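Long-range contact in meso-diaminopimelate dehydrogenase (Clostridium tetani, PDB 3WGY), which catalyses, in its natural form, the reversible NADP-dependent oxidative deamination of meso-diaminopimelate, and is seen here as a mutant with the 2-oxo acid 4-methyl-2-oxovalerate bound: residues H145-S157 and G169-A183. The protein carries 6 engineered substitutions. Residues are numbered along the deposited sequence; the frame is centred on the assembly and turned at random.
Engineered in segment 145-157: Leu154 (natural residue Gln). Engineered in segment 169-183: Ile173 (natural residue Thr). With COI (2-oxo-4-methylpentanoic acid), chain C.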
loop_
_atom_site.group_PDB
_atom_site.type_symbol
_atom_site.label_atom_id
_atom_site.label_comp_id
_atom_site.label_asym_id
_atom_site.label_seq_id
_atom_site.Cartn_x
_atom_site.Cartn_y
_atom_site.Cartn_z
ATOM N N HIS B 145 -6.262 2.313 -12.448
ATOM C CA HIS B 145 -7.150 3.456 -12.487
ATOM C C HIS B 145 -6.928 4.364 -11.280
ATOM O O HIS B 145 -7.122 3.940 -10.137
ATOM C CB HIS B 145 -8.603 2.987 -12.498
ATOM C CG HIS B 145 -8.968 2.167 -13.699
ATOM N ND1 HIS B 145 -8.874 2.654 -14.987
ATOM C CD2 HIS B 145 -9.447 0.905 -13.806
ATOM C CE1 HIS B 145 -9.282 1.727 -15.835
ATOM N NE2 HIS B 145 -9.635 0.659 -15.145
ATOM N N THR B 146 -6.507 5.602 -11.525
ATOM C CA THR B 146 -6.322 6.546 -10.437
ATOM C C THR B 146 -7.401 7.621 -10.543
ATOM O O THR B 146 -7.641 8.174 -11.621
ATOM C CB THR B 146 -4.942 7.241 -10.467
ATOM O OG1 THR B 146 -3.900 6.259 -10.458
ATOM C CG2 THR B 146 -4.775 8.119 -9.241
ATOM N N PHE B 147 -8.064 7.893 -9.428
ATOM C CA PHE B 147 -9.108 8.918 -9.370
ATOM C C PHE B 147 -8.694 9.904 -8.285
ATOM O O PHE B 147 -8.130 9.506 -7.266
ATOM C CB PHE B 147 -10.460 8.310 -8.990
ATOM C CG PHE B 147 -11.026 7.358 -10.010
ATOM C CD1 PHE B 147 -10.446 6.122 -10.228
ATOM C CD2 PHE B 147 -12.180 7.686 -10.717
ATOM C CE1 PHE B 147 -11.006 5.215 -11.131
ATOM C CE2 PHE B 147 -12.749 6.786 -11.621
ATOM C CZ PHE B 147 -12.159 5.548 -11.826
ATOM N N TRP B 148 -8.927 11.134 -8.430
ATOM C CA TRP B 148 -8.574 12.098 -7.406
ATOM C C TRP B 148 -9.867 12.573 -6.740
ATOM O O TRP B 148 -10.640 13.336 -7.318
ATOM C CB TRP B 148 -7.758 13.231 -8.031
ATOM C CG TRP B 148 -6.407 12.721 -8.504
ATOM C CD1 TRP B 148 -5.272 12.574 -7.749
ATOM C CD2 TRP B 148 -6.092 12.189 -9.802
ATOM N NE1 TRP B 148 -4.273 11.980 -8.494
ATOM C CE2 TRP B 148 -4.749 11.736 -9.757
ATOM C CE3 TRP B 148 -6.814 12.048 -10.997
ATOM C CZ2 TRP B 148 -4.114 11.153 -10.863
ATOM C CZ3 TRP B 148 -6.180 11.464 -12.100
ATOM C CH2 TRP B 148 -4.841 11.025 -12.021
ATOM N N GLY B 149 -10.093 12.039 -5.534
ATOM C CA GLY B 149 -11.272 12.309 -4.719
ATOM C C GLY B 149 -11.680 13.751 -4.681
ATOM O O GLY B 149 -10.963 14.599 -5.214
ATOM N N LYS B 150 -12.815 14.049 -4.049
ATOM C CA LYS B 150 -13.274 15.435 -3.996
ATOM C C LYS B 150 -12.194 16.380 -3.466
ATOM O O LYS B 150 -11.732 16.253 -2.334
ATOM C CB LYS B 150 -14.541 15.564 -3.145
ATOM C CG LYS B 150 -15.068 16.989 -3.078
ATOM C CD LYS B 150 -16.423 17.048 -2.387
ATOM C CE LYS B 150 -16.921 18.481 -2.275
ATOM N NZ LYS B 150 -18.318 18.545 -1.754
ATOM N N GLY B 151 -11.687 17.299 -4.353
ATOM C CA GLY B 151 -10.814 18.350 -3.892
ATOM C C GLY B 151 -10.861 19.503 -4.864
ATOM O O GLY B 151 -11.394 19.374 -5.969
ATOM N N VAL B 152 -10.307 20.636 -4.459
ATOM C CA VAL B 152 -10.312 21.819 -5.280
ATOM C C VAL B 152 -9.177 21.854 -6.294
ATOM O O VAL B 152 -8.099 21.303 -6.068
ATOM C CB VAL B 152 -10.224 23.078 -4.404
ATOM C CG1 VAL B 152 -10.362 24.306 -5.272
ATOM C CG2 VAL B 152 -11.295 23.048 -3.316
ATOM N N SER B 153 -9.449 22.484 -7.432
ATOM C CA SER B 153 -8.445 22.656 -8.476
ATOM C C SER B 153 -8.271 24.164 -8.561
ATOM O O SER B 153 -9.028 24.848 -9.245
ATOM C CB SER B 153 -8.946 22.111 -9.808
ATOM O OG SER B 153 -9.315 20.751 -9.684
ATOM N N LEU B 154 -7.276 24.677 -7.846
ATOM C CA LEU B 154 -7.023 26.118 -7.799
ATOM C C LEU B 154 -7.237 26.835 -9.123
ATOM O O LEU B 154 -7.953 27.839 -9.181
ATOM C CB LEU B 154 -5.606 26.395 -7.274
ATOM C CG LEU B 154 -5.203 27.856 -7.034
ATOM C CD1 LEU B 154 -4.758 28.482 -8.343
ATOM C CD2 LEU B 154 -6.363 28.636 -6.408
ATOM N N GLY B 155 -6.615 26.319 -10.179
ATOM C CA GLY B 155 -6.750 26.934 -11.482
ATOM C C GLY B 155 -8.205 27.134 -11.844
ATOM O O GLY B 155 -8.596 28.207 -12.299
ATOM N N HIS B 156 -9.008 26.096 -11.634
ATOM C CA HIS B 156 -10.427 26.146 -11.948
ATOM C C HIS B 156 -11.199 27.212 -11.173
ATOM O O HIS B 156 -12.114 27.832 -11.715
ATOM C CB HIS B 156 -11.051 24.770 -11.721
ATOM C CG HIS B 156 -10.564 23.727 -12.680
ATOM N ND1 HIS B 156 -9.234 23.361 -12.768
ATOM C CD2 HIS B 156 -11.226 22.977 -13.592
ATOM C CE1 HIS B 156 -9.102 22.428 -13.692
ATOM N NE2 HIS B 156 -10.294 22.178 -14.208
ATOM N N SER B 157 -10.834 27.424 -9.910
ATOM C CA SER B 157 -11.497 28.431 -9.087
ATOM C C SER B 157 -11.196 29.820 -9.618
ATOM O O SER B 157 -12.057 30.700 -9.598
ATOM C CB SER B 157 -11.047 28.322 -7.629
ATOM O OG SER B 157 -11.631 27.187 -7.010
ATOM N N GLY B 169 -16.234 32.159 -6.081
ATOM C CA GLY B 169 -16.633 30.780 -6.276
ATOM C C GLY B 169 -15.532 29.768 -6.029
ATOM O O GLY B 169 -14.383 30.117 -5.776
ATOM N N ILE B 170 -15.899 28.498 -6.107
ATOM C CA ILE B 170 -14.957 27.409 -5.895
ATOM C C ILE B 170 -15.356 26.216 -6.764
ATOM O O ILE B 170 -16.539 26.000 -7.033
ATOM C CB ILE B 170 -14.951 26.981 -4.400
ATOM C CG1 ILE B 170 -13.828 25.969 -4.138
ATOM C CG2 ILE B 170 -16.298 26.358 -4.037
ATOM C CD1 ILE B 170 -13.558 25.718 -2.653
ATOM N N GLN B 171 -14.364 25.453 -7.206
ATOM C CA GLN B 171 -14.597 24.271 -8.034
ATOM C C GLN B 171 -14.086 23.025 -7.319
ATOM O O GLN B 171 -13.168 23.106 -6.503
ATOM C CB GLN B 171 -13.869 24.406 -9.389
ATOM C CG GLN B 171 -13.897 23.134 -10.262
ATOM C CD GLN B 171 -12.706 22.197 -10.045
ATOM O OE1 GLN B 171 -12.091 22.177 -8.977
ATOM N NE2 GLN B 171 -12.390 21.400 -11.065
ATOM N N TYR B 172 -14.695 21.883 -7.626
ATOM C CA TYR B 172 -14.303 20.593 -7.071
ATOM C C TYR B 172 -14.293 19.565 -8.194
ATOM O O TYR B 172 -15.189 19.561 -9.041
ATOM C CB TYR B 172 -15.310 20.086 -6.035
ATOM C CG TYR B 172 -15.399 20.880 -4.760
ATOM C CD1 TYR B 172 -14.426 20.760 -3.763
ATOM C CD2 TYR B 172 -16.469 21.746 -4.540
ATOM C CE1 TYR B 172 -14.523 21.485 -2.578
ATOM C CE2 TYR B 172 -16.574 22.472 -3.367
ATOM C CZ TYR B 172 -15.601 22.335 -2.391
ATOM O OH TYR B 172 -15.722 23.043 -1.226
ATOM N N ILE B 173 -13.281 18.707 -8.207
ATOM C CA ILE B 173 -13.222 17.627 -9.182
ATOM C C ILE B 173 -13.668 16.462 -8.316
ATOM O O ILE B 173 -13.212 16.324 -7.179
ATOM C CB ILE B 173 -11.789 17.357 -9.711
ATOM C CG1 ILE B 173 -11.289 18.557 -10.523
ATOM C CG2 ILE B 173 -11.798 16.117 -10.597
ATOM C CD1 ILE B 173 -9.912 18.367 -11.170
ATOM N N ILE B 174 -14.572 15.639 -8.825
ATOM C CA ILE B 174 -15.064 14.525 -8.033
ATOM C C ILE B 174 -15.184 13.253 -8.848
ATOM O O ILE B 174 -15.709 13.268 -9.963
ATOM C CB ILE B 174 -16.467 14.822 -7.451
ATOM C CG1 ILE B 174 -16.483 16.177 -6.742
ATOM C CG2 ILE B 174 -16.878 13.697 -6.497
ATOM C CD1 ILE B 174 -17.862 16.560 -6.215
ATOM N N PRO B 175 -14.680 12.133 -8.310
ATOM C CA PRO B 175 -14.773 10.865 -9.033
ATOM C C PRO B 175 -16.249 10.501 -9.189
ATOM O O PRO B 175 -17.052 10.756 -8.294
ATOM C CB PRO B 175 -14.031 9.896 -8.118
ATOM C CG PRO B 175 -12.965 10.770 -7.521
ATOM C CD PRO B 175 -13.735 12.028 -7.183
ATOM N N ILE B 176 -16.605 9.921 -10.328
ATOM C CA ILE B 176 -17.981 9.519 -10.586
ATOM C C ILE B 176 -18.164 8.108 -10.049
ATOM O O ILE B 176 -17.428 7.200 -10.428
ATOM C CB ILE B 176 -18.276 9.550 -12.097
ATOM C CG1 ILE B 176 -18.138 10.983 -12.613
ATOM C CG2 ILE B 176 -19.675 9.012 -12.372
ATOM C CD1 ILE B 176 -18.153 11.102 -14.118
ATOM N N LYS B 177 -19.142 7.917 -9.170
ATOM C CA LYS B 177 -19.363 6.600 -8.578
ATOM C C LYS B 177 -19.456 5.485 -9.610
ATOM O O LYS B 177 -18.916 4.396 -9.404
ATOM C CB LYS B 177 -20.627 6.587 -7.717
ATOM C CG LYS B 177 -20.709 5.355 -6.825
ATOM C CD LYS B 177 -22.073 5.211 -6.171
ATOM C CE LYS B 177 -22.056 4.137 -5.088
ATOM N NZ LYS B 177 -21.569 2.816 -5.584
ATOM N N GLY B 178 -20.144 5.759 -10.717
ATOM C CA GLY B 178 -20.296 4.766 -11.767
ATOM C C GLY B 178 -18.968 4.184 -12.210
ATOM O O GLY B 178 -18.828 2.968 -12.330
ATOM N N ALA B 179 -17.994 5.049 -12.464
ATOM C CA ALA B 179 -16.673 4.605 -12.885
ATOM C C ALA B 179 -15.963 3.848 -11.762
ATOM O O ALA B 179 -15.278 2.855 -12.009
ATOM C CB ALA B 179 -15.835 5.801 -13.312
ATOM N N LEU B 180 -16.112 4.319 -10.529
ATOM C CA LEU B 180 -15.462 3.651 -9.408
ATOM C C LEU B 180 -16.002 2.239 -9.265
ATOM O O LEU B 180 -15.233 1.291 -9.109
ATOM C CB LEU B 180 -15.677 4.424 -8.102
ATOM C CG LEU B 180 -14.859 5.699 -7.872
ATOM C CD1 LEU B 180 -15.289 6.331 -6.551
ATOM C CD2 LEU B 180 -13.358 5.377 -7.847
ATOM N N ASP B 181 -17.323 2.099 -9.333
ATOM C CA ASP B 181 -17.952 0.789 -9.210
ATOM C C ASP B 181 -17.495 -0.141 -10.327
ATOM O O ASP B 181 -17.201 -1.310 -10.082
ATOM C CB ASP B 181 -19.480 0.917 -9.240
ATOM C CG ASP B 181 -20.030 1.675 -8.035
ATOM O OD1 ASP B 181 -19.235 2.199 -7.222
ATOM O OD2 ASP B 181 -21.266 1.748 -7.902
ATOM N N LYS B 182 -17.435 0.376 -11.552
ATOM C CA LYS B 182 -16.999 -0.442 -12.675
ATOM C C LYS B 182 -15.539 -0.831 -12.525
ATOM O O LYS B 182 -15.163 -1.962 -12.815
ATOM C CB LYS B 182 -17.228 0.290 -14.000
ATOM C CG LYS B 182 -18.705 0.552 -14.318
ATOM C CD LYS B 182 -19.575 -0.701 -14.127
ATOM C CE LYS B 182 -19.949 -0.910 -12.654
ATOM N NZ LYS B 182 -20.594 -2.221 -12.378
ATOM N N ALA B 183 -14.712 0.097 -12.064
ATOM C CA ALA B 183 -13.303 -0.209 -11.865
ATOM C C ALA B 183 -13.214 -1.309 -10.812
ATOM O O ALA B 183 -12.566 -2.332 -11.022
ATOM C CB ALA B 183 -12.550 1.030 -11.394
HETATM C C1 COI C . -5.599 23.521 -10.302
HETATM O O1 COI C . -6.655 23.655 -10.950
HETATM O O2 COI C . -5.602 22.879 -9.226
HETATM C C2 COI C . -4.296 24.138 -10.814
HETATM O O3 COI C . -4.248 24.772 -11.869
HETATM C C3 COI C . -3.063 23.931 -9.935
HETATM C C4 COI C . -2.839 25.166 -9.057
HETATM C C5 COI C . -1.646 24.924 -8.131
HETATM C C6 COI C . -2.564 26.384 -9.942
#
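Phe147, Gln171 and Lys150 bury the most surface where residues 145-157 run along residues 169-183, in the C-terminal, substrate-binding domain of the dehydrogenase. The short, weakly bonded strand 151-152 pairs antiparallel with strand 166-175, as the outermost strand of a mixed sheet. The engineered Ile173 donates through its backbone N to Gly151 O at 3.0 Å, a nearly straight bond. The return bond, Gly151 N to Ile173 O, is weak.

Phe147 joins strand 142-147, of a separate antiparallel sheet, to helix 177-184. Leu180 CD2 sits over the centre of one face of the Phe147 ring, 3.7 Å from the centroid, in a CH-pi contact. Ala179 CB meets the ring edge at CE2, and Pro175 CG packs on Phe147 CB at 3.8 Å. Further on, Ala183 CB touches His145 CD2.

In Lys150, CG is anti to the backbone N (chi1 -179°) and the chain runs on extended, which carries CE and NZ over the ring of Tyr172. Lys150 CE lies over one face of the Tyr172 ring, 3.7 Å from the centroid, a CH-pi contact. Lys150 NZ lies farther out over the same face, 4.5 Å from the Tyr172 centroid, a cation-pi contact. Tyr172 OH is hydrogen-bonded to His244 ND1, and Val152 CG2 touches the ring at CE1. Alongside, Ile174 CG1 packs against Lys150 CG.

Gln171 meets the start of helix 154-162. Gln171 N donates to Ser157 OG at 3.2 Å. Its side chain bends at chi2 (-91°), which brings the amide beside His156 and Ser153. Ser153 N donates weakly to Gln171 OE1. Gln171 NE2 lies over one face of the His156 ring, nearest CD2, with the amide and ring planes 34° apart. Gln171 thus backs a residue of the 2-oxo-4-methylpentanoic acid pocket. His156 ND1, at the edge of that ring, donates in the ring plane to the ligand atom O1 at 3.2 Å.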